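Local coordinates for zinc phosphodiesterase ELAC protein 1 (Homo sapiens, PDB 3ZWF), which removes 2',3'-cyclic phosphates from tRNAs during their repair and, using two zinc ions, has some endonuclease activity that trims the 3' trailers of tRNA precursors, at residues G93-R98 against V118-P123; F57-H62 against F185-V190. All coordinates share one frame; numbering follows the deposited sequence.

Both contacts belong to the metallo-beta-lactamase fold, and contact 1 is nested along the chain inside the loop that contact 2 closes. Contact 1 ties neighbouring strands 89-94 and 116-121 of one sheet together near their ends; it is partly buried and largely polar, with a glutamate, an arginine and backbone amides doing the work. Contact 2 lies fully buried near the centre of the chain and joins the end of strand 53-57 and the zinc-binding loop after it to strand 184-191 of the second sheet, mostly through phenylalanines and one backbone bond. Their centres are about 11 Å apart, and they touch where Leu-97 meets Ile-58 and Leu-121 meets Phe-185.

Contact 1 (G93-R98 against V118-P123)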
loop_
_atom_site.group_PDB
_atom_site.type_symbol
_atom_site.label_atom_id
_atom_site.label_comp_id
_atom_site.label_asym_id
_atom_site.label_seq_id
_atom_site.Cartn_x
_atom_site.Cartn_y
_atom_site.Cartn_z
ATOM N N GLY A 93 5.895 13.924 -9.687
ATOM C CA GLY A 93 6.001 14.026 -8.229
ATOM C C GLY A 93 7.374 14.444 -7.776
ATOM O O GLY A 93 8.233 14.770 -8.614
ATOM N N PRO A 94 7.568 14.565 -6.465
ATOM C CA PRO A 94 8.835 15.032 -5.985
ATOM C C PRO A 94 10.021 14.137 -6.324
ATOM O O PRO A 94 9.870 12.943 -6.475
ATOM C CB PRO A 94 8.641 15.116 -4.468
ATOM C CG PRO A 94 7.191 15.098 -4.255
ATOM C CD PRO A 94 6.622 14.322 -5.360
ATOM N N VAL A 95 11.194 14.751 -6.417
ATOM C CA VAL A 95 12.454 14.004 -6.491
ATOM C C VAL A 95 12.444 12.852 -5.484
ATOM O O VAL A 95 12.191 13.058 -4.300
ATOM C CB VAL A 95 13.677 14.932 -6.236
ATOM C CG1 VAL A 95 14.987 14.104 -6.069
ATOM C CG2 VAL A 95 13.816 15.900 -7.368
ATOM N N GLY A 96 12.791 11.658 -5.972
ATOM C CA GLY A 96 12.810 10.434 -5.173
ATOM C C GLY A 96 11.764 9.450 -5.638
ATOM O O GLY A 96 11.895 8.211 -5.432
ATOM N N LEU A 97 10.718 9.967 -6.265
ATOM C CA LEU A 97 9.604 9.116 -6.682
ATOM C C LEU A 97 9.987 8.132 -7.803
ATOM O O LEU A 97 9.559 6.980 -7.809
ATOM C CB LEU A 97 8.384 9.962 -7.097
ATOM C CG LEU A 97 7.145 9.173 -7.494
ATOM C CD1 LEU A 97 6.578 8.387 -6.307
ATOM C CD2 LEU A 97 6.028 10.157 -8.016
ATOM N N ARG A 98 10.770 8.601 -8.768
ATOM C CA ARG A 98 11.109 7.747 -9.902
ATOM C C ARG A 98 11.830 6.468 -9.440
ATOM O O ARG A 98 11.466 5.359 -9.842
ATOM C CB ARG A 98 11.985 8.473 -10.910
ATOM C CG ARG A 98 12.252 7.670 -12.190
ATOM C CD ARG A 98 13.205 8.384 -13.147
ATOM N NE ARG A 98 12.722 9.714 -13.503
ATOM C CZ ARG A 98 13.425 10.840 -13.416
ATOM N NH1 ARG A 98 14.667 10.857 -12.946
ATOM N NH2 ARG A 98 12.866 11.957 -13.823
ATOM N N VAL A 118 8.354 9.016 -15.211
ATOM C CA VAL A 118 8.230 9.810 -13.999
ATOM C C VAL A 118 9.011 11.107 -14.163
ATOM O O VAL A 118 10.235 11.113 -14.441
ATOM C CB VAL A 118 8.719 9.079 -12.751
ATOM C CG1 VAL A 118 8.452 9.944 -11.519
ATOM C CG2 VAL A 118 8.069 7.662 -12.640
ATOM N N HIS A 119 8.288 12.216 -14.057
ATOM C CA HIS A 119 8.877 13.573 -14.130
ATOM C C HIS A 119 8.974 14.098 -12.723
ATOM O O HIS A 119 7.943 14.076 -11.979
ATOM C CB HIS A 119 8.007 14.455 -14.960
ATOM C CG HIS A 119 7.846 13.978 -16.360
ATOM N ND1 HIS A 119 8.929 13.699 -17.169
ATOM C CD2 HIS A 119 6.746 13.748 -17.115
ATOM C CE1 HIS A 119 8.503 13.340 -18.365
ATOM N NE2 HIS A 119 7.181 13.326 -18.347
ATOM N N GLU A 120 10.188 14.429 -12.294
ATOM C CA GLU A 120 10.424 14.833 -10.921
ATOM C C GLU A 120 10.486 16.337 -10.725
ATOM O O GLU A 120 11.230 17.001 -11.421
ATOM C CB GLU A 120 11.689 14.212 -10.377
ATOM C CG GLU A 120 11.570 12.697 -10.237
ATOM C CD GLU A 120 12.756 12.047 -9.545
ATOM O OE1 GLU A 120 13.891 12.500 -9.668
ATOM O OE2 GLU A 120 12.514 11.016 -8.843
ATOM N N LEU A 121 9.748 16.806 -9.721
ATOM C CA LEU A 121 9.786 18.200 -9.279
ATOM C C LEU A 121 10.834 18.418 -8.215
ATOM O O LEU A 121 10.889 17.685 -7.228
ATOM C CB LEU A 121 8.431 18.597 -8.696
ATOM C CG LEU A 121 7.340 18.896 -9.729
ATOM C CD1 LEU A 121 6.901 17.705 -10.516
ATOM C CD2 LEU A 121 6.113 19.418 -8.906
ATOM N N VAL A 122 11.692 19.406 -8.423
ATOM C CA VAL A 122 12.790 19.697 -7.492
ATOM C C VAL A 122 12.300 20.752 -6.504
ATOM O O VAL A 122 12.091 21.958 -6.883
ATOM C CB VAL A 122 14.088 20.207 -8.210
ATOM C CG1 VAL A 122 15.163 20.576 -7.187
ATOM C CG2 VAL A 122 14.599 19.138 -9.155
ATOM N N PRO A 123 12.123 20.352 -5.246
ATOM C CA PRO A 123 11.689 21.311 -4.249
ATOM C C PRO A 123 12.790 22.288 -3.813
ATOM O O PRO A 123 13.978 22.104 -4.108
ATOM C CB PRO A 123 11.272 20.427 -3.094
ATOM C CG PRO A 123 12.148 19.239 -3.234
ATOM C CD PRO A 123 12.379 19.023 -4.662
#
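Glu-120 and Arg-98 hold the polar centre of this contact. Glu-120 OE2 accepts from Gly-96 N and Arg-98 N, both at 3.0 Å and from opposite faces of the carboxylate plane, so two amides at the start of helix 97-107 grip a single oxygen. Across it, Arg-98 reaches back along Val-118 and takes the carbonyl O of that residue side-on, NE at 3.0 Å and NH2 at 2.8 Å, with Val-118 O lying almost in the guanidinium plane. The bend at chi3 (-56°) turns the guanidinium to that oxygen, and its face stacks against the Glu-120 carboxylate with the planes 28° apart. The accompanying salt bridge, Arg-98 NH1 to Glu-120 OE1, is long and purely electrostatic. These residues join the beta-alpha-beta unit of strand 89-94, helix 97-107 and strand 116-121, whose strands pair in parallel: Gly-93 N bonds His-119 O, Leu-121 N bonds Gly-93 O at 2.8 Å, and Val-95 N bonds Leu-121 O. A type II turn from Pro-94 to Leu-97 then leads into the helix. At the exposed margin Val-95 CG2 lies 3.8 Å from Val-122 CG2, the two side chains pointing the same way. On the buried side Leu-97 CD2 packs more loosely on Val-118 CG1.

Contact 2 (F57-H62 against F185-V190); sequences FITHLH and FGFSVV. With ZN (zinc ion), chain E.
Phe-57 and Phe-187 both set CG anti to their own carbonyl carbon (chi1 near -60° in both), and from the two sides of the contact their rings converge edge-to-face, the edge of Phe-57 toward the face of Phe-187, with planes at 61° and centroids 5.5 Å apart. The pair joins the end of strand 53-57, where the zinc-binding loop begins, to strand 184-191 of the second sheet. That loop opens the HxHxDH motif of the metallo-beta-lactamase superfamily, His-60 and His-62 being its first two histidines and Asp-64 and His-65 its end. Over the same ring Phe-57 CB makes a CH-pi contact, 4.0 Å from the Phe-187 centroid and offset toward the rim. Thr-59 CG2 comes to the ring's edge, 3.6 Å from Phe-187 CE2. One backbone bond crosses the contact, from Phe-185 N to Thr-59 O at 2.9 Å, and it is bent, with 136° at the hydrogen. The Thr-59 hydroxyl, which also bonds Asp-34, accepts from His-60 ND1 at 3.0 Å, close to the imidazole plane; this second-shell link fixes the ring's rotation and leaves NE2 for the metal. His-180 and Asp-251 complete the protein ligands of this zinc ion, to which His-60 NE2 binds at 2.3 Å and His-62 ND1 at 2.2 Å.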
loop_
_atom_site.group_PDB
_atom_site.type_symbol
_atom_site.label_atom_id
_atom_site.label_comp_id
_atom_site.label_asym_id
_atom_site.label_seq_id
_atom_site.Cartn_x
_atom_site.Cartn_y
_atom_site.Cartn_z
ATOM N N PHE A 57 -0.378 12.485 -10.374
ATOM C CA PHE A 57 0.299 13.604 -9.767
ATOM C C PHE A 57 0.407 13.356 -8.267
ATOM O O PHE A 57 -0.611 13.213 -7.595
ATOM C CB PHE A 57 -0.477 14.928 -10.024
ATOM C CG PHE A 57 -0.744 15.227 -11.484
ATOM C CD1 PHE A 57 -1.805 14.654 -12.170
ATOM C CD2 PHE A 57 0.087 16.112 -12.172
ATOM C CE1 PHE A 57 -2.031 14.911 -13.496
ATOM C CE2 PHE A 57 -0.136 16.373 -13.499
ATOM C CZ PHE A 57 -1.205 15.806 -14.173
ATOM N N ILE A 58 1.630 13.396 -7.742
ATOM C CA ILE A 58 1.867 13.171 -6.300
ATOM C C ILE A 58 2.331 14.430 -5.615
ATOM O O ILE A 58 3.315 15.067 -6.057
ATOM C CB ILE A 58 2.938 12.039 -6.084
ATOM C CG1 ILE A 58 2.515 10.726 -6.746
ATOM C CG2 ILE A 58 3.208 11.836 -4.590
ATOM C CD1 ILE A 58 1.172 10.104 -6.256
ATOM N N THR A 59 1.581 14.859 -4.591
ATOM C CA THR A 59 1.814 16.188 -3.942
ATOM C C THR A 59 3.047 16.209 -3.046
ATOM O O THR A 59 3.749 17.191 -2.974
ATOM C CB THR A 59 0.647 16.640 -3.100
ATOM O OG1 THR A 59 0.360 15.652 -2.090
ATOM C CG2 THR A 59 -0.614 16.873 -3.975
ATOM N N HIS A 60 3.354 15.066 -2.402
ATOM C CA HIS A 60 4.480 14.972 -1.493
ATOM C C HIS A 60 4.727 13.531 -1.111
ATOM O O HIS A 60 3.800 12.733 -1.181
ATOM C CB HIS A 60 4.340 15.855 -0.268
ATOM C CG HIS A 60 3.266 15.464 0.714
ATOM N ND1 HIS A 60 1.907 15.538 0.438
ATOM C CD2 HIS A 60 3.368 15.219 2.037
ATOM C CE1 HIS A 60 1.232 15.218 1.531
ATOM N NE2 HIS A 60 2.091 15.022 2.519
ATOM N N LEU A 61 5.954 13.271 -0.675
ATOM C CA LEU A 61 6.355 11.898 -0.355
ATOM C C LEU A 61 6.108 11.519 1.111
ATOM O O LEU A 61 7.032 11.036 1.794
ATOM C CB LEU A 61 7.832 11.706 -0.753
ATOM C CG LEU A 61 8.109 11.851 -2.253
ATOM C CD1 LEU A 61 9.584 11.621 -2.617
ATOM C CD2 LEU A 61 7.206 10.878 -3.038
ATOM N N HIS A 62 4.858 11.686 1.563
ATOM C CA HIS A 62 4.358 11.053 2.788
ATOM C C HIS A 62 3.564 9.858 2.353
ATOM O O HIS A 62 2.893 9.893 1.352
ATOM C CB HIS A 62 3.518 11.992 3.622
ATOM C CG HIS A 62 4.326 12.857 4.526
ATOM N ND1 HIS A 62 3.835 14.024 5.056
ATOM C CD2 HIS A 62 5.570 12.698 5.032
ATOM C CE1 HIS A 62 4.743 14.550 5.852
ATOM N NE2 HIS A 62 5.821 13.770 5.838
ATOM N N PHE A 185 3.492 20.068 -2.769
ATOM C CA PHE A 185 3.121 20.788 -3.981
ATOM C C PHE A 185 1.624 20.859 -4.145
ATOM O O PHE A 185 0.873 19.988 -3.728
ATOM C CB PHE A 185 3.743 20.157 -5.239
ATOM C CG PHE A 185 5.250 20.136 -5.212
ATOM C CD1 PHE A 185 6.008 21.264 -5.571
ATOM C CD2 PHE A 185 5.907 18.993 -4.813
ATOM C CE1 PHE A 185 7.375 21.230 -5.522
ATOM C CE2 PHE A 185 7.255 18.973 -4.773
ATOM C CZ PHE A 185 7.998 20.086 -5.122
ATOM N N GLY A 186 1.205 21.965 -4.749
ATOM C CA GLY A 186 -0.113 22.093 -5.309
ATOM C C GLY A 186 -0.070 22.083 -6.831
ATOM O O GLY A 186 0.981 22.372 -7.468
ATOM N N PHE A 187 -1.191 21.725 -7.424
ATOM C CA PHE A 187 -1.316 21.600 -8.858
ATOM C C PHE A 187 -2.467 22.448 -9.338
ATOM O O PHE A 187 -3.552 22.457 -8.732
ATOM C CB PHE A 187 -1.535 20.159 -9.283
ATOM C CG PHE A 187 -0.410 19.236 -8.875
ATOM C CD1 PHE A 187 0.763 19.203 -9.584
ATOM C CD2 PHE A 187 -0.547 18.431 -7.754
ATOM C CE1 PHE A 187 1.811 18.374 -9.208
ATOM C CE2 PHE A 187 0.498 17.602 -7.365
ATOM C CZ PHE A 187 1.684 17.568 -8.099
ATOM N N SER A 188 -2.189 23.187 -10.417
ATOM C CA SER A 188 -3.172 23.983 -11.095
ATOM C C SER A 188 -3.475 23.385 -12.466
ATOM O O SER A 188 -2.567 23.222 -13.293
ATOM C CB SER A 188 -2.616 25.392 -11.313
ATOM O OG SER A 188 -3.526 26.164 -12.073
ATOM N N VAL A 189 -4.748 23.121 -12.730
ATOM C CA VAL A 189 -5.171 22.619 -14.028
ATOM C C VAL A 189 -6.071 23.658 -14.693
ATOM O O VAL A 189 -7.149 23.990 -14.170
ATOM C CB VAL A 189 -5.921 21.267 -13.915
ATOM C CG1 VAL A 189 -6.415 20.823 -15.308
ATOM C CG2 VAL A 189 -5.010 20.190 -13.255
ATOM N N VAL A 190 -5.619 24.157 -15.832
ATOM C CA VAL A 190 -6.401 25.124 -16.611
ATOM C C VAL A 190 -6.805 24.514 -17.942
ATOM O O VAL A 190 -5.972 24.093 -18.732
ATOM C CB VAL A 190 -5.642 26.456 -16.823
ATOM C CG1 VAL A 190 -6.354 27.338 -17.871
ATOM C CG2 VAL A 190 -5.521 27.207 -15.504
HETATM ZN ZN ZN E . 1.887 14.927 4.803
HETATM O O HOH W 1 0.924 13.113 4.615
#